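Local structure of endo-beta-1,2-glucanase (6IMV) at residues P13-A18 and L38-K43; N55-D60 and P142-S147; Y315-I320 and R467-Y472; G342-I347 and D379-Y384. The protein hydrolyses internal beta-1,2-glucosidic linkages of beta-1,2-glucans, acting as a fungal endo-type glycoside hydrolase. One frame throughout, in Å; residues are numbered along the deposited sequence.

Contact 2 is the one that reaches sugar directly: its D60 and W143 hold two bound beta-D-glucopyranose units. Contact 4 reaches the same antiparallel sheet, with its centre 25 Å from that of contact 2, and the side chain of S346 comes within about 6 Å of a bound alpha-D-glucopyranose. Contact 1 fastens the N-terminal segment to the fold; its nearest atoms are about 7 Å from contact 4 and about 11 Å from contact 2. Contact 3 joins helices across the chain's centre from contact 2, their centres 35 Å apart. In sequence, contact 4 falls between the two halves of contact 3, whose nearest atoms are about 12 Å from it.

Contact 1: residues P13-A18 and L38-K43; sequences PSCRFA and LFWEGK
W40 packs against P13, C15 and F17 in a partly buried aromatic contact that holds the N-terminal segment, ahead of helix 23-28, against the end of helix 30-41. The indole is covered on both faces. Over one lies C15, its SG 4.2 Å from the centroid of the W40 six-membered ring and nearly on the ring normal, a sulfur-aromatic contact; F39, from the same helix, lies over the other. With chi1 at -171°, SG of C15 stands anti to the backbone N, which brings the sulfur over the indole while it forms a disulfide with C504. At the ring edge, W40 NE1 donates to P13 O at 3.1 Å. The carbonyl oxygen is in the plane of the indole, but the N-H comes from well above the carbonyl plane, and the N-H...O angle is 144°. F17 slides past the five-membered ring with little overlap, its CD2 3.6 Å from W40 CD1. P13 also reaches the neighbouring phenyl, its CD 4.1 Å from the centroid of the F39 ring and over the face. Replacing W40 by an alanine would probably leave P13 O without its N-H donor and open a gap between C15 and F39. The chemistry is thus mostly dispersion over ring faces, with a bent hydrogen bond from the indole N-H to P13 O and a disulfide fixing the covering sulfur.

Contact 2: residues N55-D60 and P142-S147; sequences NGMSYD and PWFTSS. With BGC (beta-D-glucopyranose), chain I; BGC (beta-D-glucopyranose), chain D.
S146 is bonded to the 55-60 segment at both its side chain and its backbone, although the touching parts of the two segments run 107° apart and are not paired as neighbouring strands. Its OG donates to S58 O at 2.8 Å, while its own carbonyl oxygen accepts from N55 ND2 at 3.2 Å, the N-H...O angle being 154° and the donor lying above the carbonyl plane. N52 also bonds S146 O. The amide of N55 works at both ends, because its OD1 takes the backbone N-H of M57, 2.9 Å away, in an Asx turn; G56 and M57 form a G1 beta bulge opposite N52. Next to this polar patch the chain of M57, bent at chi2 and chi3, turns its methyl CE to within 3.4 Å of F144 CZ, the two side chains meeting at a slant. The tyrosine Y59 brings its ring edge alongside S147 CA. At the D60 and W143 ends the two segments reach bound sugar. D60 OD1 accepts from O6 of the chain I glucose at 2.7 Å and D60 OD2 from O4 of that unit at 2.5 Å, with H75 also bonded to OD2. W143 NE1 points almost straight, 176°, at O4 of the chain D glucose, 3.0 Å away. Buried serine and asparagine bonds hold the crossing, consistent with D60 and W143 being set to meet two glucose units from strands separated by strand 71-78.

Contact 3: residues Y315-I320 and R467-Y472; sequences YDIDII and RIEAEY
I320 and Y472 meet at about a right angle, where the first turn of helix 318-337 lies against helix 461-475. The isoleucine runs its long branch past the tyrosine's root and against its ring atoms: CG1 sits 3.6 Å from Y472 CG, and CD1 goes on to 3.5 Å from Y472 CD2. Because chi2 of I320 is -177°, the branch is fully extended, and CD1 also reaches I468 CG2 at 3.7 Å. I317 CD1 comes to that same methyl group, so I468 CG2 is shared by two isoleucines. The far end of Y472 is polar, its OH bonded to Q296 and K308.

E469 works differently. Extended beyond CG, its chain crosses I317 at a slant, E469 CG 3.6 Å from I317 CG2, and carries the carboxylate past it to a water. That water donates to E469 OE2 at 2.8 Å and accepts from I319 N at 2.8 Å. I317 occupies the N-cap position and its hydrocarbon side chain cannot receive such an N-H, so the water does so instead. Helices 318-337 and 461-475 belong to the helical body, probably the (alpha/alpha)6 barrel of this glycoside hydrolase family. No direct hydrogen bond crosses between the two segments: the join is aliphatic and aromatic packing, with a water-bridged carboxylate at the partly exposed end, where the start of the helix would probably favour its ionised form.

Contact 4: residues G342-I347 and D379-Y384; sequences GMFASI and DVITPY
I347 can be traced outward from its backbone into the side chains of 380-384. CB lies 4.2 Å from T382 CG2, at the edge of contact. From there the short branch, CG2, turns to V380 CG1 at 3.8 Å. The long branch leaves anti to the backbone N (chi1 -164°), and its CG1 packs on T382 CB at 3.7 Å. The terminal CD1 then meets T382 tip to tip, 3.3 Å from OG1, a hydroxyl bonded to E418 O, and approaches the edge of the tyrosine ring at Y384 CE1, 3.9 Å away.

The two segments cross nearly at right angles, their end-to-end directions 86° apart. Strand 380-381 pairs with strand 415-421 in the large antiparallel sheet, whereas I347 opens strand 347-352 and bonds through its backbone to I362, so the contact lays the entry to one strand across another. Where they cross, T382 N gives a weak bond to M343 O, and a water links A345 N to V380 O. F344 turns its ring edge to the same carbonyl, with CD1 3.3 Å from V380 O. G342 lies against I381 CD1, where a side chain would clash.

Beyond the crossing, the ring of Y384 presses on A345 CB, 3.4 Å from CZ, and its OH donates to S346 O at 2.6 Å, in the carbonyl plane and on a lone pair. A phenylalanine in place of Y384 would keep the ring against A345 but is likely to leave the buried S346 O without this donor.

Contact 1: residues P13-A18 and L38-K43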
# COMPACT_ATOMS: atom_id res chain seq x y z
N PRO A 13 21.21 15.35 2.25
CA PRO A 13 20.28 16.46 2.05
C PRO A 13 19.75 17.05 3.37
O PRO A 13 19.67 16.36 4.37
CB PRO A 13 19.15 15.82 1.23
CG PRO A 13 19.20 14.36 1.58
CD PRO A 13 20.65 14.06 1.85
N SER A 14 19.40 18.34 3.34
CA SER A 14 18.70 18.99 4.46
C SER A 14 17.35 18.31 4.66
O SER A 14 16.74 17.80 3.71
CB SER A 14 18.48 20.47 4.24
OG SER A 14 19.67 21.13 3.85
N CYS A 15 16.87 18.34 5.90
CA CYS A 15 15.57 17.80 6.23
C CYS A 15 14.48 18.44 5.37
O CYS A 15 13.57 17.76 4.91
CB CYS A 15 15.25 18.01 7.70
SG CYS A 15 13.75 17.11 8.17
N ARG A 16 14.57 19.76 5.18
CA ARG A 16 13.56 20.54 4.50
C ARG A 16 13.95 20.74 3.03
O ARG A 16 13.86 21.82 2.50
CB ARG A 16 13.36 21.87 5.25
CG ARG A 16 12.00 22.51 5.05
CD ARG A 16 10.87 21.71 5.66
NE ARG A 16 9.58 22.40 5.59
CZ ARG A 16 8.57 22.09 4.78
NH1 ARG A 16 8.73 21.19 3.82
NH2 ARG A 16 7.41 22.68 4.95
N PHE A 17 14.34 19.65 2.35
CA PHE A 17 14.88 19.70 0.99
C PHE A 17 13.80 20.04 -0.05
O PHE A 17 14.14 20.53 -1.13
CB PHE A 17 15.58 18.39 0.62
CG PHE A 17 14.65 17.20 0.49
CD1 PHE A 17 13.97 16.96 -0.69
CD2 PHE A 17 14.45 16.34 1.56
CE1 PHE A 17 13.11 15.89 -0.80
CE2 PHE A 17 13.60 15.25 1.43
CZ PHE A 17 12.93 15.04 0.26
N ALA A 18 12.53 19.78 0.26
CA ALA A 18 11.47 19.92 -0.74
C ALA A 18 11.46 21.33 -1.33
O ALA A 18 11.32 21.48 -2.55
CB ALA A 18 10.13 19.56 -0.17
N LEU A 38 14.23 9.42 -0.64
CA LEU A 38 14.49 8.09 -0.09
C LEU A 38 15.29 8.19 1.21
O LEU A 38 15.04 7.43 2.15
CB LEU A 38 15.23 7.25 -1.12
CG LEU A 38 14.39 6.77 -2.30
CD1 LEU A 38 15.29 6.25 -3.41
CD2 LEU A 38 13.40 5.70 -1.85
N PHE A 39 16.26 9.11 1.25
CA PHE A 39 17.14 9.31 2.42
C PHE A 39 16.29 9.63 3.65
O PHE A 39 16.42 8.98 4.69
CB PHE A 39 18.15 10.43 2.17
CG PHE A 39 19.10 10.68 3.32
CD1 PHE A 39 20.25 9.93 3.44
CD2 PHE A 39 18.82 11.64 4.29
CE1 PHE A 39 21.12 10.14 4.51
CE2 PHE A 39 19.68 11.85 5.35
CZ PHE A 39 20.84 11.10 5.46
N TRP A 40 15.39 10.61 3.52
CA TRP A 40 14.59 11.04 4.67
C TRP A 40 13.45 10.05 4.97
O TRP A 40 13.15 9.81 6.16
CB TRP A 40 14.13 12.48 4.49
CG TRP A 40 15.26 13.40 4.79
CD1 TRP A 40 16.05 14.04 3.88
CD2 TRP A 40 15.81 13.70 6.08
NE1 TRP A 40 17.03 14.74 4.52
CE2 TRP A 40 16.92 14.55 5.88
CE3 TRP A 40 15.47 13.34 7.40
CZ2 TRP A 40 17.67 15.05 6.93
CZ3 TRP A 40 16.23 13.83 8.44
CH2 TRP A 40 17.31 14.68 8.21
N GLU A 41 12.87 9.45 3.93
CA GLU A 41 11.86 8.40 4.13
C GLU A 41 12.45 7.26 4.98
O GLU A 41 11.78 6.71 5.85
CB GLU A 41 11.34 7.88 2.79
CG GLU A 41 10.32 8.78 2.11
CD GLU A 41 9.30 9.42 3.03
OE1 GLU A 41 8.56 8.68 3.72
OE2 GLU A 41 9.27 10.66 3.08
N GLY A 42 13.71 6.90 4.71
CA GLY A 42 14.43 5.87 5.42
C GLY A 42 14.54 6.09 6.92
O GLY A 42 14.66 5.14 7.68
N LYS A 43 14.49 7.36 7.36
CA LYS A 43 14.56 7.68 8.79
C LYS A 43 13.30 7.20 9.52
O LYS A 43 13.32 7.06 10.75
CB LYS A 43 14.77 9.18 9.01
CG LYS A 43 16.09 9.72 8.47
CD LYS A 43 17.28 8.86 8.83
CE LYS A 43 18.61 9.52 8.51
NZ LYS A 43 19.69 8.50 8.47

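Contact 2: residues N55-D60 and P142-S147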
# COMPACT_ATOMS: atom_id res chain seq x y z
N ASN A 55 10.66 -7.91 17.87
CA ASN A 55 9.88 -9.00 17.26
C ASN A 55 9.79 -8.85 15.73
O ASN A 55 9.21 -9.69 15.06
CB ASN A 55 8.49 -9.12 17.91
CG ASN A 55 7.64 -7.88 17.72
OD1 ASN A 55 7.93 -7.04 16.88
ND2 ASN A 55 6.56 -7.79 18.48
N GLY A 56 10.38 -7.78 15.19
CA GLY A 56 10.46 -7.56 13.74
C GLY A 56 9.13 -7.12 13.13
O GLY A 56 9.00 -7.13 11.92
N MET A 57 8.17 -6.71 13.96
CA MET A 57 6.81 -6.42 13.51
C MET A 57 6.63 -4.91 13.29
O MET A 57 7.16 -4.11 14.06
CB MET A 57 5.78 -6.90 14.53
CG MET A 57 5.79 -8.41 14.75
SD MET A 57 5.42 -9.34 13.24
CE MET A 57 3.83 -8.66 12.76
N SER A 58 5.86 -4.56 12.25
CA SER A 58 5.50 -3.17 11.98
C SER A 58 4.59 -2.65 13.09
O SER A 58 3.84 -3.41 13.71
CB SER A 58 4.84 -3.00 10.63
OG SER A 58 3.57 -3.63 10.57
N TYR A 59 4.71 -1.35 13.36
CA TYR A 59 3.66 -0.52 13.93
C TYR A 59 3.00 0.24 12.79
O TYR A 59 3.69 0.61 11.85
CB TYR A 59 4.22 0.50 14.91
CG TYR A 59 4.91 -0.06 16.12
CD1 TYR A 59 4.22 -0.85 17.03
CD2 TYR A 59 6.25 0.19 16.36
CE1 TYR A 59 4.85 -1.37 18.15
CE2 TYR A 59 6.90 -0.32 17.47
CZ TYR A 59 6.19 -1.10 18.37
OH TYR A 59 6.82 -1.61 19.46
N ASP A 60 1.70 0.56 12.91
CA ASP A 60 1.01 1.40 11.94
C ASP A 60 1.84 2.67 11.68
O ASP A 60 1.96 3.12 10.54
CB ASP A 60 -0.39 1.77 12.41
CG ASP A 60 -1.12 2.71 11.45
OD1 ASP A 60 -1.16 2.40 10.26
OD2 ASP A 60 -1.62 3.75 11.92
N PRO A 142 -4.83 -11.02 11.73
CA PRO A 142 -5.83 -9.98 11.95
C PRO A 142 -5.10 -8.65 12.11
O PRO A 142 -3.89 -8.62 11.98
CB PRO A 142 -6.45 -10.43 13.28
CG PRO A 142 -5.27 -10.97 14.04
CD PRO A 142 -4.44 -11.68 12.98
N TRP A 143 -5.82 -7.57 12.42
CA TRP A 143 -5.18 -6.40 13.04
C TRP A 143 -4.64 -6.84 14.40
O TRP A 143 -5.33 -7.55 15.14
CB TRP A 143 -6.16 -5.23 13.17
CG TRP A 143 -6.46 -4.55 11.87
CD1 TRP A 143 -7.21 -5.03 10.84
CD2 TRP A 143 -6.02 -3.24 11.47
NE1 TRP A 143 -7.27 -4.12 9.83
CE2 TRP A 143 -6.55 -3.01 10.18
CE3 TRP A 143 -5.24 -2.24 12.07
CZ2 TRP A 143 -6.30 -1.83 9.48
CZ3 TRP A 143 -5.01 -1.07 11.37
CH2 TRP A 143 -5.53 -0.88 10.09
N PHE A 144 -3.40 -6.46 14.70
CA PHE A 144 -2.66 -7.00 15.84
C PHE A 144 -1.97 -5.87 16.61
O PHE A 144 -1.68 -4.81 16.07
CB PHE A 144 -1.63 -8.03 15.39
CG PHE A 144 -0.70 -7.57 14.30
CD1 PHE A 144 0.40 -6.76 14.58
CD2 PHE A 144 -0.90 -7.95 12.98
CE1 PHE A 144 1.25 -6.33 13.57
CE2 PHE A 144 -0.04 -7.55 11.97
CZ PHE A 144 1.03 -6.73 12.27
N THR A 145 -1.69 -6.16 17.89
CA THR A 145 -0.89 -5.34 18.76
C THR A 145 0.55 -5.87 18.72
O THR A 145 0.76 -7.05 18.98
CB THR A 145 -1.46 -5.36 20.19
OG1 THR A 145 -2.80 -4.87 20.15
CG2 THR A 145 -0.63 -4.56 21.17
N SER A 146 1.50 -5.02 18.36
CA SER A 146 2.89 -5.44 18.12
C SER A 146 3.86 -4.84 19.15
O SER A 146 5.08 -5.02 19.02
CB SER A 146 3.29 -5.10 16.70
OG SER A 146 2.88 -3.79 16.36
N SER A 147 3.34 -4.17 20.18
CA SER A 147 4.16 -3.43 21.17
C SER A 147 4.81 -4.38 22.19
O SER A 147 5.77 -3.99 22.82
CB SER A 147 3.36 -2.34 21.85
OG SER A 147 2.05 -2.79 22.17
C2 BGC I . -6.88 3.10 10.96
C3 BGC I . -5.77 4.09 11.37
C4 BGC I . -4.50 3.90 10.52
C5 BGC I . -4.86 3.83 9.03
C6 BGC I . -3.65 3.58 8.12
C1 BGC I . -7.09 3.12 9.45
O1 BGC I . -8.08 2.20 9.00
O2 BGC I . -8.10 3.51 11.57
O3 BGC I . -5.45 3.94 12.75
O4 BGC I . -3.54 4.96 10.76
O5 BGC I . -5.85 2.81 8.81
O6 BGC I . -3.13 2.28 8.40
C2 BGC D . -9.10 -1.83 4.83
C3 BGC D . -8.40 -2.93 5.63
C4 BGC D . -9.36 -3.53 6.65
C5 BGC D . -10.60 -4.03 5.90
C6 BGC D . -11.67 -4.64 6.78
C1 BGC D . -10.37 -2.38 4.22
O2 BGC D . -8.27 -1.40 3.76
O3 BGC D . -7.25 -2.43 6.31
O4 BGC D . -8.72 -4.62 7.31
O5 BGC D . -11.21 -2.96 5.21
O6 BGC D . -12.10 -3.68 7.72

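Contact 3: residues Y315-I320 and R467-Y472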
# COMPACT_ATOMS: atom_id res chain seq x y z
N TYR A 315 0.54 -4.39 -15.34
CA TYR A 315 0.94 -3.46 -16.40
C TYR A 315 1.71 -4.16 -17.53
O TYR A 315 2.09 -3.49 -18.48
CB TYR A 315 1.73 -2.28 -15.81
CG TYR A 315 0.91 -1.36 -14.94
CD1 TYR A 315 -0.48 -1.44 -14.89
CD2 TYR A 315 1.53 -0.39 -14.16
CE1 TYR A 315 -1.22 -0.61 -14.07
CE2 TYR A 315 0.79 0.47 -13.36
CZ TYR A 315 -0.59 0.36 -13.32
OH TYR A 315 -1.33 1.20 -12.53
N ASP A 316 1.88 -5.49 -17.44
CA ASP A 316 2.30 -6.32 -18.59
C ASP A 316 1.18 -6.39 -19.63
O ASP A 316 1.44 -6.73 -20.76
CB ASP A 316 2.70 -7.74 -18.17
CG ASP A 316 4.02 -7.85 -17.43
OD1 ASP A 316 4.59 -6.81 -17.15
OD2 ASP A 316 4.46 -8.98 -17.15
N ILE A 317 -0.07 -6.12 -19.24
CA ILE A 317 -1.22 -6.14 -20.15
C ILE A 317 -1.48 -4.70 -20.60
O ILE A 317 -1.77 -3.83 -19.77
CB ILE A 317 -2.46 -6.78 -19.48
CG1 ILE A 317 -2.22 -8.24 -19.07
CG2 ILE A 317 -3.68 -6.66 -20.38
CD1 ILE A 317 -1.47 -8.42 -17.76
N ASP A 318 -1.40 -4.46 -21.92
CA ASP A 318 -1.40 -3.11 -22.46
C ASP A 318 -2.75 -2.42 -22.21
O ASP A 318 -2.77 -1.25 -21.87
CB ASP A 318 -1.04 -3.07 -23.95
CG ASP A 318 -0.76 -1.67 -24.47
OD1 ASP A 318 -0.02 -0.93 -23.79
OD2 ASP A 318 -1.31 -1.31 -25.53
N ILE A 319 -3.87 -3.13 -22.38
CA ILE A 319 -5.20 -2.49 -22.15
C ILE A 319 -5.29 -2.02 -20.69
O ILE A 319 -5.87 -0.96 -20.40
CB ILE A 319 -6.40 -3.38 -22.52
CG1 ILE A 319 -7.72 -2.62 -22.36
CG2 ILE A 319 -6.43 -4.68 -21.74
CD1 ILE A 319 -7.82 -1.37 -23.20
N ILE A 320 -4.68 -2.78 -19.78
CA ILE A 320 -4.71 -2.45 -18.35
C ILE A 320 -3.80 -1.24 -18.11
O ILE A 320 -4.21 -0.29 -17.43
CB ILE A 320 -4.35 -3.65 -17.46
CG1 ILE A 320 -5.32 -4.81 -17.69
CG2 ILE A 320 -4.30 -3.22 -16.00
CD1 ILE A 320 -5.08 -6.03 -16.80
N ARG A 467 -6.57 -14.42 -18.14
CA ARG A 467 -7.75 -14.09 -17.38
C ARG A 467 -7.91 -12.56 -17.29
O ARG A 467 -8.99 -12.04 -17.52
CB ARG A 467 -7.66 -14.71 -15.98
CG ARG A 467 -8.74 -14.25 -15.00
CD ARG A 467 -10.16 -14.46 -15.50
NE ARG A 467 -10.49 -15.87 -15.65
CZ ARG A 467 -11.70 -16.33 -15.93
NH1 ARG A 467 -11.93 -17.63 -15.92
NH2 ARG A 467 -12.68 -15.48 -16.21
N ILE A 468 -6.85 -11.86 -16.90
CA ILE A 468 -7.02 -10.46 -16.50
C ILE A 468 -7.13 -9.60 -17.78
O ILE A 468 -7.88 -8.64 -17.80
CB ILE A 468 -5.92 -10.01 -15.52
CG1 ILE A 468 -6.38 -8.82 -14.65
CG2 ILE A 468 -4.61 -9.70 -16.23
CD1 ILE A 468 -7.70 -9.03 -13.94
N GLU A 469 -6.46 -10.01 -18.87
CA GLU A 469 -6.61 -9.32 -20.15
C GLU A 469 -8.04 -9.51 -20.67
O GLU A 469 -8.65 -8.56 -21.14
CB GLU A 469 -5.59 -9.78 -21.18
CG GLU A 469 -5.61 -8.95 -22.45
CD GLU A 469 -4.38 -9.12 -23.32
OE1 GLU A 469 -3.98 -10.28 -23.56
OE2 GLU A 469 -3.81 -8.08 -23.76
N ALA A 470 -8.58 -10.73 -20.51
CA ALA A 470 -9.96 -11.01 -20.91
C ALA A 470 -10.93 -10.09 -20.17
O ALA A 470 -11.79 -9.47 -20.80
CB ALA A 470 -10.29 -12.47 -20.69
N GLU A 471 -10.78 -10.00 -18.84
CA GLU A 471 -11.75 -9.28 -18.03
C GLU A 471 -11.70 -7.80 -18.40
O GLU A 471 -12.75 -7.18 -18.60
CB GLU A 471 -11.51 -9.52 -16.53
CG GLU A 471 -11.80 -10.94 -16.07
CD GLU A 471 -13.23 -11.43 -16.25
OE1 GLU A 471 -14.17 -10.59 -16.19
OE2 GLU A 471 -13.41 -12.63 -16.47
N TYR A 472 -10.49 -7.23 -18.50
CA TYR A 472 -10.32 -5.80 -18.74
C TYR A 472 -10.70 -5.46 -20.20
O TYR A 472 -11.37 -4.46 -20.42
CB TYR A 472 -8.92 -5.33 -18.35
CG TYR A 472 -8.81 -4.90 -16.91
CD1 TYR A 472 -9.10 -3.60 -16.54
CD2 TYR A 472 -8.46 -5.79 -15.91
CE1 TYR A 472 -9.06 -3.20 -15.22
CE2 TYR A 472 -8.38 -5.39 -14.58
CZ TYR A 472 -8.69 -4.09 -14.23
OH TYR A 472 -8.62 -3.69 -12.93
O HOH W 1 -4.01 -5.32 -24.18

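Contact 4: residues G342-I347 and D379-Y384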
# COMPACT_ATOMS: atom_id res chain seq x y z
N GLY A 342 -2.82 19.35 -4.26
CA GLY A 342 -2.44 17.99 -3.96
C GLY A 342 -3.46 17.04 -4.56
O GLY A 342 -4.34 17.47 -5.33
N MET A 343 -3.35 15.76 -4.19
CA MET A 343 -4.32 14.78 -4.62
C MET A 343 -4.80 13.98 -3.39
O MET A 343 -4.26 14.13 -2.30
CB MET A 343 -3.72 13.88 -5.70
CG MET A 343 -3.33 14.64 -6.94
SD MET A 343 -2.76 13.59 -8.31
CE MET A 343 -1.14 13.08 -7.71
N PHE A 344 -5.82 13.14 -3.60
CA PHE A 344 -6.64 12.57 -2.54
C PHE A 344 -6.47 11.05 -2.41
O PHE A 344 -6.43 10.31 -3.40
CB PHE A 344 -8.12 12.88 -2.81
CG PHE A 344 -8.47 14.34 -2.69
CD1 PHE A 344 -8.48 14.96 -1.46
CD2 PHE A 344 -8.80 15.08 -3.82
CE1 PHE A 344 -8.82 16.30 -1.35
CE2 PHE A 344 -9.14 16.42 -3.71
CZ PHE A 344 -9.15 17.03 -2.47
N ALA A 345 -6.43 10.59 -1.15
CA ALA A 345 -6.45 9.19 -0.80
C ALA A 345 -6.91 9.04 0.66
O ALA A 345 -6.78 9.98 1.46
CB ALA A 345 -5.08 8.58 -1.00
N SER A 346 -7.47 7.88 0.99
CA SER A 346 -7.83 7.55 2.36
C SER A 346 -6.64 7.86 3.27
O SER A 346 -5.49 7.46 2.98
CB SER A 346 -8.25 6.10 2.48
OG SER A 346 -9.26 5.76 1.54
N ILE A 347 -6.90 8.56 4.37
CA ILE A 347 -5.82 9.18 5.16
C ILE A 347 -6.35 9.58 6.55
O ILE A 347 -7.55 9.85 6.72
CB ILE A 347 -5.25 10.40 4.40
CG1 ILE A 347 -3.91 10.86 4.95
CG2 ILE A 347 -6.25 11.56 4.35
CD1 ILE A 347 -2.79 9.89 4.70
N ASP A 379 -11.27 17.90 2.07
CA ASP A 379 -10.58 19.03 2.69
C ASP A 379 -9.12 18.68 3.03
O ASP A 379 -8.35 19.58 3.33
CB ASP A 379 -11.35 19.58 3.89
CG ASP A 379 -11.59 18.57 5.00
OD1 ASP A 379 -11.38 17.37 4.78
OD2 ASP A 379 -11.98 19.01 6.07
N VAL A 380 -8.75 17.39 2.97
CA VAL A 380 -7.42 16.92 3.37
C VAL A 380 -6.78 16.14 2.20
O VAL A 380 -7.38 15.22 1.64
CB VAL A 380 -7.52 16.05 4.64
CG1 VAL A 380 -6.20 15.35 4.97
CG2 VAL A 380 -8.02 16.87 5.82
N ILE A 381 -5.51 16.50 1.92
CA ILE A 381 -4.69 15.92 0.85
C ILE A 381 -3.47 15.24 1.49
O ILE A 381 -3.08 15.56 2.63
CB ILE A 381 -4.26 17.00 -0.17
CG1 ILE A 381 -3.61 18.21 0.52
CG2 ILE A 381 -5.43 17.39 -1.05
CD1 ILE A 381 -3.05 19.24 -0.43
N THR A 382 -2.85 14.32 0.75
CA THR A 382 -1.73 13.53 1.27
C THR A 382 -0.71 13.24 0.17
O THR A 382 -1.07 12.92 -0.96
CB THR A 382 -2.22 12.23 1.92
OG1 THR A 382 -1.09 11.47 2.35
CG2 THR A 382 -3.07 11.38 1.00
N PRO A 383 0.60 13.31 0.50
CA PRO A 383 1.65 12.96 -0.46
C PRO A 383 1.52 11.57 -1.11
O PRO A 383 1.88 11.42 -2.27
CB PRO A 383 2.93 13.06 0.38
CG PRO A 383 2.59 14.10 1.43
CD PRO A 383 1.15 13.79 1.78
N TYR A 384 1.01 10.56 -0.38
CA TYR A 384 1.01 9.18 -0.91
C TYR A 384 -0.01 9.03 -2.05
O TYR A 384 0.05 8.03 -2.79
CB TYR A 384 0.81 8.16 0.21
CG TYR A 384 -0.57 7.61 0.42
CD1 TYR A 384 -1.47 8.24 1.28
CD2 TYR A 384 -0.97 6.42 -0.16
CE1 TYR A 384 -2.72 7.71 1.52
CE2 TYR A 384 -2.23 5.89 0.06
CZ TYR A 384 -3.12 6.53 0.91
OH TYR A 384 -4.36 6.01 1.14
O HOH W 2 -6.26 12.79 0.94